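PDB 2GKO: microbial serine proteinases; subtilisin from Bacillus subtilis, which catalyses the hydrolysis of peptide bonds as a serine endopeptidase of the subtilisin family, here a psychrophilic enzyme loaded with calcium. Local coordinates for residues N29-D34 against T131-N136; N47-K52 against E95-A100; A76-A81 against V233-F238. All blocks are in the same frame, centred on the assembly; numbering follows the deposited sequence.

Contact 1. Residues N29-D34 against T131-N136; sequences NIAVLD and TKVVIN. With CA (calcium ion), chain B.
N29 to V32 run parallel to V133 to N136 as neighbouring strands, their short axes 4.6 Å apart at closest approach. The backbone bonds alternate from strand to strand: N29 O receives V134 N, V134 O receives A31 N, A31 O receives N136 N, and N136 O receives L33 N. The bond from V134 N to N29 O is nearly straight at 173°.

A second set of polar contacts lies at the start of the pair. The amide of N29 is divided between two tasks: OD1 binds calcium at 2.2 Å, while ND2 donates to T131 OG1 at 2.8 Å, in its own amide plane, and to K132 O at 2.8 Å. K132 O also accepts N29 N, and the two donors approach from opposite faces of its carbonyl plane. Together these bonds should fix the rotation of the amide, with OD1 turned to the metal.

Apolar contacts are lighter. A31 CB lies 4.1 Å from V133 CG1, and L33 CD2 is 4.2 Å from I135 CG2, on the side facing helix 112-129. The strand ends at D34, which touches H71, consistent with the aspartate of the catalytic triad in the parallel sheet of the subtilisin fold.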
loop_
_atom_site.group_PDB
_atom_site.type_symbol
_atom_site.label_atom_id
_atom_site.label_comp_id
_atom_site.label_asym_id
_atom_site.label_seq_id
_atom_site.Cartn_x
_atom_site.Cartn_y
_atom_site.Cartn_z
ATOM N N ASN A 29 3.668 7.287 10.257
ATOM C CA ASN A 29 2.405 7.760 9.679
ATOM C C ASN A 29 2.205 7.137 8.317
ATOM O O ASN A 29 3.110 7.169 7.490
ATOM C CB ASN A 29 2.435 9.284 9.543
ATOM C CG ASN A 29 2.852 9.957 10.824
ATOM O OD1 ASN A 29 2.054 10.027 11.771
ATOM N ND2 ASN A 29 4.120 10.375 10.905
ATOM N N ILE A 30 1.067 6.481 8.120
ATOM C CA ILE A 30 0.680 5.970 6.820
ATOM C C ILE A 30 -0.373 6.904 6.243
ATOM O O ILE A 30 -1.489 7.034 6.758
ATOM C CB ILE A 30 0.169 4.499 6.891
ATOM C CG1 ILE A 30 1.235 3.584 7.512
ATOM C CG2 ILE A 30 -0.176 4.007 5.493
ATOM C CD1 ILE A 30 0.791 2.140 7.691
ATOM N N ALA A 31 0.002 7.570 5.152
ATOM C CA ALA A 31 -0.869 8.449 4.437
ATOM C C ALA A 31 -1.559 7.687 3.316
ATOM O O ALA A 31 -0.946 7.346 2.303
ATOM C CB ALA A 31 -0.086 9.664 3.895
ATOM N N VAL A 32 -2.829 7.418 3.521
ATOM C CA VAL A 32 -3.629 6.697 2.571
ATOM C C VAL A 32 -4.309 7.716 1.690
ATOM O O VAL A 32 -5.248 8.421 2.103
ATOM C CB VAL A 32 -4.643 5.781 3.288
ATOM C CG1 VAL A 32 -5.540 5.121 2.284
ATOM C CG2 VAL A 32 -3.895 4.727 4.137
ATOM N N LEU A 33 -3.816 7.811 0.460
ATOM C CA LEU A 33 -4.321 8.760 -0.539
ATOM C C LEU A 33 -5.298 8.001 -1.384
ATOM O O LEU A 33 -4.935 7.135 -2.165
ATOM C CB LEU A 33 -3.167 9.328 -1.374
ATOM C CG LEU A 33 -2.419 10.502 -0.741
ATOM C CD1 LEU A 33 -1.817 10.185 0.625
ATOM C CD2 LEU A 33 -1.313 10.913 -1.733
ATOM N N ASP A 34 -6.582 8.288 -1.205
ATOM C CA ASP A 34 -7.611 7.372 -1.722
ATOM C C ASP A 34 -8.981 8.050 -1.688
ATOM O O ASP A 34 -9.061 9.276 -1.700
ATOM C CB ASP A 34 -7.548 6.048 -0.908
ATOM C CG ASP A 34 -7.926 4.833 -1.722
ATOM O OD1 ASP A 34 -9.074 4.804 -2.284
ATOM O OD2 ASP A 34 -7.163 3.854 -1.832
ATOM N N THR A 131 8.719 14.022 10.951
ATOM C CA THR A 131 8.129 12.715 11.205
ATOM C C THR A 131 8.241 11.861 9.948
ATOM O O THR A 131 8.463 12.381 8.854
ATOM C CB THR A 131 6.659 12.896 11.665
ATOM O OG1 THR A 131 6.174 11.680 12.256
ATOM C CG2 THR A 131 5.734 13.185 10.496
ATOM N N LYS A 132 8.100 10.555 10.124
ATOM C CA LYS A 132 8.247 9.591 9.043
ATOM C C LYS A 132 6.885 9.280 8.451
ATOM O O LYS A 132 5.893 9.080 9.173
ATOM C CB LYS A 132 8.953 8.329 9.553
ATOM C CG LYS A 132 10.360 8.588 10.113
ATOM C CD LYS A 132 11.233 9.367 9.132
ATOM C CE LYS A 132 12.711 9.160 9.427
ATOM N NZ LYS A 132 13.588 9.831 8.435
ATOM N N VAL A 133 6.833 9.296 7.122
ATOM C CA VAL A 133 5.582 9.138 6.393
ATOM C C VAL A 133 5.770 8.061 5.320
ATOM O O VAL A 133 6.739 8.098 4.528
ATOM C CB VAL A 133 5.117 10.466 5.775
ATOM C CG1 VAL A 133 3.843 10.261 4.999
ATOM C CG2 VAL A 133 4.925 11.525 6.854
ATOM N N VAL A 134 4.844 7.114 5.303
ATOM C CA VAL A 134 4.702 6.162 4.221
ATOM C C VAL A 134 3.417 6.536 3.483
ATOM O O VAL A 134 2.324 6.438 4.039
ATOM C CB VAL A 134 4.565 4.703 4.735
ATOM C CG1 VAL A 134 4.451 3.727 3.546
ATOM C CG2 VAL A 134 5.744 4.315 5.632
ATOM N N ILE A 135 3.542 6.988 2.244
ATOM C CA ILE A 135 2.383 7.161 1.391
ATOM C C ILE A 135 1.972 5.821 0.803
ATOM O O ILE A 135 2.803 5.085 0.289
ATOM C CB ILE A 135 2.682 8.130 0.198
ATOM C CG1 ILE A 135 2.776 9.560 0.721
ATOM C CG2 ILE A 135 1.590 8.004 -0.864
ATOM C CD1 ILE A 135 3.228 10.608 -0.319
ATOM N N ASN A 136 0.678 5.556 0.847
ATOM C CA ASN A 136 0.075 4.486 0.082
ATOM C C ASN A 136 -0.841 5.053 -1.007
ATOM O O ASN A 136 -1.799 5.755 -0.696
ATOM C CB ASN A 136 -0.749 3.565 0.996
ATOM C CG ASN A 136 -1.293 2.381 0.240
ATOM O OD1 ASN A 136 -0.615 1.347 0.126
ATOM N ND2 ASN A 136 -2.471 2.544 -0.367
HETATM CA CA CA B . 1.978 10.712 13.841
HETATM O O HOH W 1 4.060 10.207 14.176
HETATM O O HOH W 2 2.086 11.675 15.921
HETATM O O HOH W 3 2.778 12.765 13.102
#

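Contact 2. Residues N47-K52 against E95-A100; sequences NVEQCK and EADLWA. With CA (calcium ion), chain B.
V48 and C51 pair with L98 and A100 in parallel register, but between them the first strand carries one extra residue, so that Q50 rather than E49 stands opposite W99. This is a beta bulge in the parallel part of the central subtilisin sheet. At the bulge L98 O accepts two successive amides, E49 N at 2.9 Å and Q50 N at 3.2 Å, both in its carbonyl plane. Beyond it the regular pattern resumes, with A100 N bonded to Q50 O and K52 N to A100 O.

At the bulge the E49 side chain starts toward the neighbouring strand. With CG anti to the backbone N (chi1 -168°) and the chain extended beyond it, the carboxylate reaches the calcium ion and binds it through both oxygens, unequally, OE2 being the longer at 2.7 Å. D97 OD2 adds a third carboxylate oxygen at 2.2 Å from the ion, its carboxylate plane turned 63° from that of E49. E49 OE2 and D97 OD2 are 3.0 Å apart, a closeness that the shared cation would be expected to offset. N29 and three waters bring the number of coordinating oxygens to seven.

Q50 lies alongside W99 over one indole face: CG sits 3.7 Å from the centroid of the five-membered ring in a CH-pi contact, and the amide carries on across the ring toward the six-membered part, its plane only 7° from the indole's. At the ring edge W99 NE1 donates within the plane of the indole to E49 OE1, 2.9 Å away and on the anti side of the carboxylate, an oxygen that also binds calcium.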
loop_
_atom_site.group_PDB
_atom_site.type_symbol
_atom_site.label_atom_id
_atom_site.label_comp_id
_atom_site.label_asym_id
_atom_site.label_seq_id
_atom_site.Cartn_x
_atom_site.Cartn_y
_atom_site.Cartn_z
ATOM N N ASN A 47 -6.573 5.066 15.474
ATOM C CA ASN A 47 -5.357 5.378 14.740
ATOM C C ASN A 47 -5.471 6.638 13.884
ATOM O O ASN A 47 -4.491 7.072 13.300
ATOM C CB ASN A 47 -4.898 4.203 13.885
ATOM C CG ASN A 47 -4.223 3.133 14.716
ATOM O OD1 ASN A 47 -3.659 3.440 15.766
ATOM N ND2 ASN A 47 -4.241 1.891 14.243
ATOM N N VAL A 48 -6.651 7.222 13.826
ATOM C CA VAL A 48 -6.826 8.420 12.995
ATOM C C VAL A 48 -6.041 9.595 13.596
ATOM O O VAL A 48 -6.250 9.985 14.750
ATOM C CB VAL A 48 -8.292 8.806 12.843
ATOM C CG1 VAL A 48 -8.416 10.125 12.120
ATOM C CG2 VAL A 48 -9.059 7.723 12.099
ATOM N N GLU A 49 -5.157 10.173 12.795
ATOM C CA GLU A 49 -4.411 11.350 13.201
ATOM C C GLU A 49 -4.717 12.570 12.333
ATOM O O GLU A 49 -4.954 13.652 12.867
ATOM C CB GLU A 49 -2.923 11.046 13.177
ATOM C CG GLU A 49 -2.095 12.114 13.861
ATOM C CD GLU A 49 -0.699 11.611 14.068
ATOM O OE1 GLU A 49 0.049 11.617 13.112
ATOM O OE2 GLU A 49 -0.356 11.145 15.183
ATOM N N GLN A 50 -4.686 12.388 11.011
ATOM C CA GLN A 50 -5.033 13.420 10.045
ATOM C C GLN A 50 -6.169 12.969 9.153
ATOM O O GLN A 50 -6.339 11.767 8.902
ATOM C CB GLN A 50 -3.827 13.813 9.183
ATOM C CG GLN A 50 -2.696 14.410 10.031
ATOM C CD GLN A 50 -1.674 15.200 9.224
ATOM O OE1 GLN A 50 -0.626 15.609 9.771
ATOM N NE2 GLN A 50 -1.943 15.396 7.952
ATOM N N CYS A 51 -6.964 13.923 8.714
ATOM C CA CYS A 51 -8.148 13.671 7.916
ATOM C C CYS A 51 -8.371 14.934 7.086
ATOM O O CYS A 51 -8.811 15.945 7.614
ATOM C CB CYS A 51 -9.341 13.362 8.823
ATOM S SG CYS A 51 -10.949 13.283 8.055
ATOM N N LYS A 52 -7.969 14.877 5.813
ATOM C CA LYS A 52 -7.906 16.047 4.940
ATOM C C LYS A 52 -8.470 15.676 3.582
ATOM O O LYS A 52 -8.277 14.552 3.096
ATOM C CB LYS A 52 -6.470 16.543 4.811
ATOM C CG LYS A 52 -5.878 17.032 6.141
ATOM C CD LYS A 52 -4.428 17.419 6.034
ATOM C CE LYS A 52 -3.922 18.074 7.338
ATOM N NZ LYS A 52 -2.459 18.230 7.391
ATOM N N GLU A 95 -0.355 -0.140 15.217
ATOM C CA GLU A 95 0.068 1.010 16.027
ATOM C C GLU A 95 0.474 2.221 15.190
ATOM O O GLU A 95 0.805 3.261 15.738
ATOM C CB GLU A 95 1.241 0.637 16.890
ATOM C CG GLU A 95 0.898 -0.471 17.880
ATOM C CD GLU A 95 2.115 -0.956 18.632
ATOM O OE1 GLU A 95 2.850 -0.127 19.181
ATOM O OE2 GLU A 95 2.335 -2.185 18.674
ATOM N N ALA A 96 0.449 2.081 13.869
ATOM C CA ALA A 96 0.721 3.232 13.004
ATOM C C ALA A 96 -0.357 4.326 13.102
ATOM O O ALA A 96 -1.484 4.102 13.563
ATOM C CB ALA A 96 0.910 2.778 11.562
ATOM N N ASP A 97 0.013 5.531 12.672
ATOM C CA ASP A 97 -0.891 6.665 12.677
ATOM C C ASP A 97 -1.455 6.805 11.274
ATOM O O ASP A 97 -0.695 6.842 10.315
ATOM C CB ASP A 97 -0.136 7.940 13.003
ATOM C CG ASP A 97 0.555 7.926 14.349
ATOM O OD1 ASP A 97 0.219 7.090 15.220
ATOM O OD2 ASP A 97 1.440 8.769 14.622
ATOM N N LEU A 98 -2.767 6.918 11.157
ATOM C CA LEU A 98 -3.412 7.074 9.857
ATOM C C LEU A 98 -3.566 8.542 9.485
ATOM O O LEU A 98 -4.124 9.325 10.250
ATOM C CB LEU A 98 -4.803 6.419 9.861
ATOM C CG LEU A 98 -5.669 6.590 8.620
ATOM C CD1 LEU A 98 -4.960 6.000 7.383
ATOM C CD2 LEU A 98 -7.009 5.965 8.878
ATOM N N TRP A 99 -3.071 8.896 8.299
ATOM C CA TRP A 99 -3.358 10.182 7.661
ATOM C C TRP A 99 -4.240 9.868 6.470
ATOM O O TRP A 99 -3.771 9.340 5.459
ATOM C CB TRP A 99 -2.092 10.882 7.173
ATOM C CG TRP A 99 -1.165 11.306 8.235
ATOM C CD1 TRP A 99 -1.250 11.033 9.584
ATOM C CD2 TRP A 99 0.030 12.058 8.061
ATOM N NE1 TRP A 99 -0.188 11.594 10.249
ATOM C CE2 TRP A 99 0.624 12.220 9.339
ATOM C CE3 TRP A 99 0.667 12.620 6.949
ATOM C CZ2 TRP A 99 1.825 12.926 9.527
ATOM C CZ3 TRP A 99 1.853 13.317 7.139
ATOM C CH2 TRP A 99 2.406 13.476 8.412
ATOM N N ALA A 100 -5.529 10.133 6.631
ATOM C CA ALA A 100 -6.539 9.815 5.633
ATOM C C ALA A 100 -6.650 11.046 4.746
ATOM O O ALA A 100 -7.210 12.067 5.165
ATOM C CB ALA A 100 -7.883 9.477 6.304
HETATM CA CA CA B . 1.978 10.712 13.841
HETATM O O HOH W 2 2.086 11.675 15.921
HETATM O O HOH W 3 2.778 12.765 13.102
HETATM O O HOH W 1 4.060 10.207 14.176
#

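Contact 3. Residues A76-A81 against V233-F238; sequences AGSALA and VYSTWF
S235 and T236 both direct their side chains at G77, where the helix presents bare backbone. The short helix and strand axes cross almost at right angles (95°) and come within 6.9 Å of each other, a close approach open to glycine because it has no beta carbon, which at this position would point at the strand and collide with S235 OG and T236 OG1. S235 OG stands 3.3 Å from G77 CA, and T236 OG1 stands 3.2 Å from the same atom, so two neighbouring hydroxyls rest on one alpha carbon.

Their orientations differ. S235 carries OG anti to the backbone N (chi1 -171°), which extends the hydroxyl out from the strand to the helix flank, where it hydrogen-bonds H74 O. The oxygen also comes 3.2 Å from S78 N, but the angle is too poor for a hydrogen bond. T236 instead folds OG1 between its own N and carbonyl carbon (chi1 49°) and bonds T73 O, one residue earlier in the helix; its methyl CG2 is left to meet A81 CB loosely at 4.5 Å. Two consecutive strand residues thus each take hold of a helix carbonyl.

One residue on in the helix, S78 reaches the strand with its hydroxyl. Its OG lies 3.6 Å from V233 CG1, a polar atom against a methyl, and water 4 joins S78 OG to Y234 O with 2.8 Å on each side, the water donating to the carbonyl. V233 and S78 both also touch H254 of helix 248-265.

The helix begins at H71, which lines the phenylmethanesulfonic acid pocket and is, by its place in the subtilase fold, probably the histidine of the catalytic triad. This helix and the two-stranded antiparallel hairpin 233-236/242-245 meet across the bare backbone of G77.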
loop_
_atom_site.group_PDB
_atom_site.type_symbol
_atom_site.label_atom_id
_atom_site.label_comp_id
_atom_site.label_asym_id
_atom_site.label_seq_id
_atom_site.Cartn_x
_atom_site.Cartn_y
_atom_site.Cartn_z
ATOM N N ALA A 76 -6.944 1.337 4.175
ATOM C CA ALA A 76 -6.489 1.721 5.506
ATOM C C ALA A 76 -6.532 0.540 6.488
ATOM O O ALA A 76 -5.592 0.354 7.269
ATOM C CB ALA A 76 -7.307 2.847 6.033
ATOM N N GLY A 77 -7.567 -0.278 6.378
ATOM C CA GLY A 77 -7.735 -1.421 7.266
ATOM C C GLY A 77 -6.646 -2.464 7.072
ATOM O O GLY A 77 -6.149 -3.038 8.047
ATOM N N SER A 78 -6.246 -2.718 5.832
ATOM C CA SER A 78 -5.206 -3.705 5.607
ATOM C C SER A 78 -3.896 -3.195 6.170
ATOM O O SER A 78 -3.077 -3.963 6.684
ATOM C CB SER A 78 -5.060 -4.061 4.117
ATOM O OG SER A 78 -6.242 -4.679 3.616
ATOM N N ALA A 79 -3.671 -1.881 6.060
ATOM C CA ALA A 79 -2.438 -1.286 6.534
ATOM C C ALA A 79 -2.346 -1.232 8.070
ATOM O O ALA A 79 -1.275 -1.488 8.635
ATOM C CB ALA A 79 -2.283 0.125 5.960
ATOM N N LEU A 80 -3.433 -0.856 8.726
ATOM C CA LEU A 80 -3.342 -0.477 10.150
ATOM C C LEU A 80 -4.583 -0.640 11.037
ATOM O O LEU A 80 -4.650 -0.041 12.111
ATOM C CB LEU A 80 -2.751 0.952 10.271
ATOM C CG LEU A 80 -3.410 2.104 9.493
ATOM C CD1 LEU A 80 -4.873 2.333 9.859
ATOM C CD2 LEU A 80 -2.598 3.375 9.759
ATOM N N ALA A 81 -5.566 -1.438 10.618
ATOM C CA ALA A 81 -6.715 -1.738 11.495
ATOM C C ALA A 81 -6.164 -2.313 12.817
ATOM O O ALA A 81 -5.154 -2.999 12.819
ATOM C CB ALA A 81 -7.659 -2.715 10.841
ATOM N N VAL A 233 -9.329 -10.151 -0.331
ATOM C CA VAL A 233 -8.855 -9.515 0.909
ATOM C C VAL A 233 -10.034 -8.905 1.675
ATOM O O VAL A 233 -10.750 -8.035 1.178
ATOM C CB VAL A 233 -7.796 -8.440 0.614
ATOM C CG1 VAL A 233 -7.423 -7.655 1.866
ATOM C CG2 VAL A 233 -6.570 -9.068 -0.000
ATOM N N TYR A 234 -10.229 -9.397 2.896
ATOM C CA TYR A 234 -11.278 -8.925 3.791
ATOM C C TYR A 234 -10.675 -7.783 4.577
ATOM O O TYR A 234 -9.572 -7.887 5.101
ATOM C CB TYR A 234 -11.676 -10.064 4.759
ATOM C CG TYR A 234 -12.675 -9.747 5.844
ATOM C CD1 TYR A 234 -14.021 -9.916 5.615
ATOM C CD2 TYR A 234 -12.267 -9.314 7.103
ATOM C CE1 TYR A 234 -14.953 -9.688 6.619
ATOM C CE2 TYR A 234 -13.192 -9.052 8.109
ATOM C CZ TYR A 234 -14.523 -9.259 7.862
ATOM O OH TYR A 234 -15.476 -9.013 8.839
ATOM N N SER A 235 -11.414 -6.688 4.676
ATOM C CA SER A 235 -10.980 -5.530 5.435
ATOM C C SER A 235 -12.173 -4.666 5.763
ATOM O O SER A 235 -13.308 -5.003 5.485
ATOM C CB SER A 235 -9.930 -4.721 4.637
ATOM O OG SER A 235 -9.310 -3.695 5.418
ATOM N N THR A 236 -11.887 -3.555 6.428
ATOM C CA THR A 236 -12.875 -2.553 6.805
ATOM C C THR A 236 -13.542 -1.890 5.588
ATOM O O THR A 236 -12.955 -1.826 4.486
ATOM C CB THR A 236 -12.159 -1.504 7.682
ATOM O OG1 THR A 236 -10.934 -1.078 7.059
ATOM C CG2 THR A 236 -11.723 -2.109 9.019
ATOM N N TRP A 237 -14.768 -1.406 5.765
ATOM C CA TRP A 237 -15.515 -0.748 4.682
ATOM C C TRP A 237 -16.123 0.555 5.168
ATOM O O TRP A 237 -16.238 0.786 6.385
ATOM C CB TRP A 237 -16.581 -1.670 4.129
ATOM C CG TRP A 237 -17.067 -1.392 2.725
ATOM C CD1 TRP A 237 -18.339 -1.111 2.356
ATOM C CD2 TRP A 237 -16.300 -1.459 1.518
ATOM N NE1 TRP A 237 -18.406 -0.962 0.997
ATOM C CE2 TRP A 237 -17.179 -1.183 0.460
ATOM C CE3 TRP A 237 -14.949 -1.689 1.227
ATOM C CZ2 TRP A 237 -16.766 -1.148 -0.869
ATOM C CZ3 TRP A 237 -14.546 -1.662 -0.094
ATOM C CH2 TRP A 237 -15.454 -1.397 -1.112
ATOM N N PHE A 238 -16.505 1.415 4.221
ATOM C CA PHE A 238 -16.848 2.788 4.557
ATOM C C PHE A 238 -18.085 2.869 5.444
ATOM O O PHE A 238 -18.283 3.885 6.111
ATOM C CB PHE A 238 -17.074 3.635 3.303
ATOM C CG PHE A 238 -18.407 3.419 2.661
ATOM C CD1 PHE A 238 -19.496 4.191 3.036
ATOM C CD2 PHE A 238 -18.610 2.413 1.720
ATOM C CE1 PHE A 238 -20.764 3.966 2.495
ATOM C CE2 PHE A 238 -19.894 2.203 1.174
ATOM C CZ PHE A 238 -20.949 2.980 1.554
HETATM O O HOH W 4 -6.985 -6.823 5.318
#

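Overall arrangement
Contacts 1 and 2 are parts of one sheet, their centres about 8 Å apart, with strands 29-34 and 97-102 adjoining through backbone bonds such as I30 N to D97 O (2.8 Å). They share a single calcium ion: contact 1 supplies one ligand residue and contact 2 the other two. Contact 3 lies about 15 Å from contact 1 and 13 Å from contact 2, centre to centre. Segment 76-81 packs on the sheet, L80 CD2 meeting L98 CB at 3.8 Å, and L80 O accepts N47 ND2. Contacts 1 and 3 also approach the active site, the side chains of N136 and V233 each lying about 9 Å from the bound phenylmethanesulfonic acid.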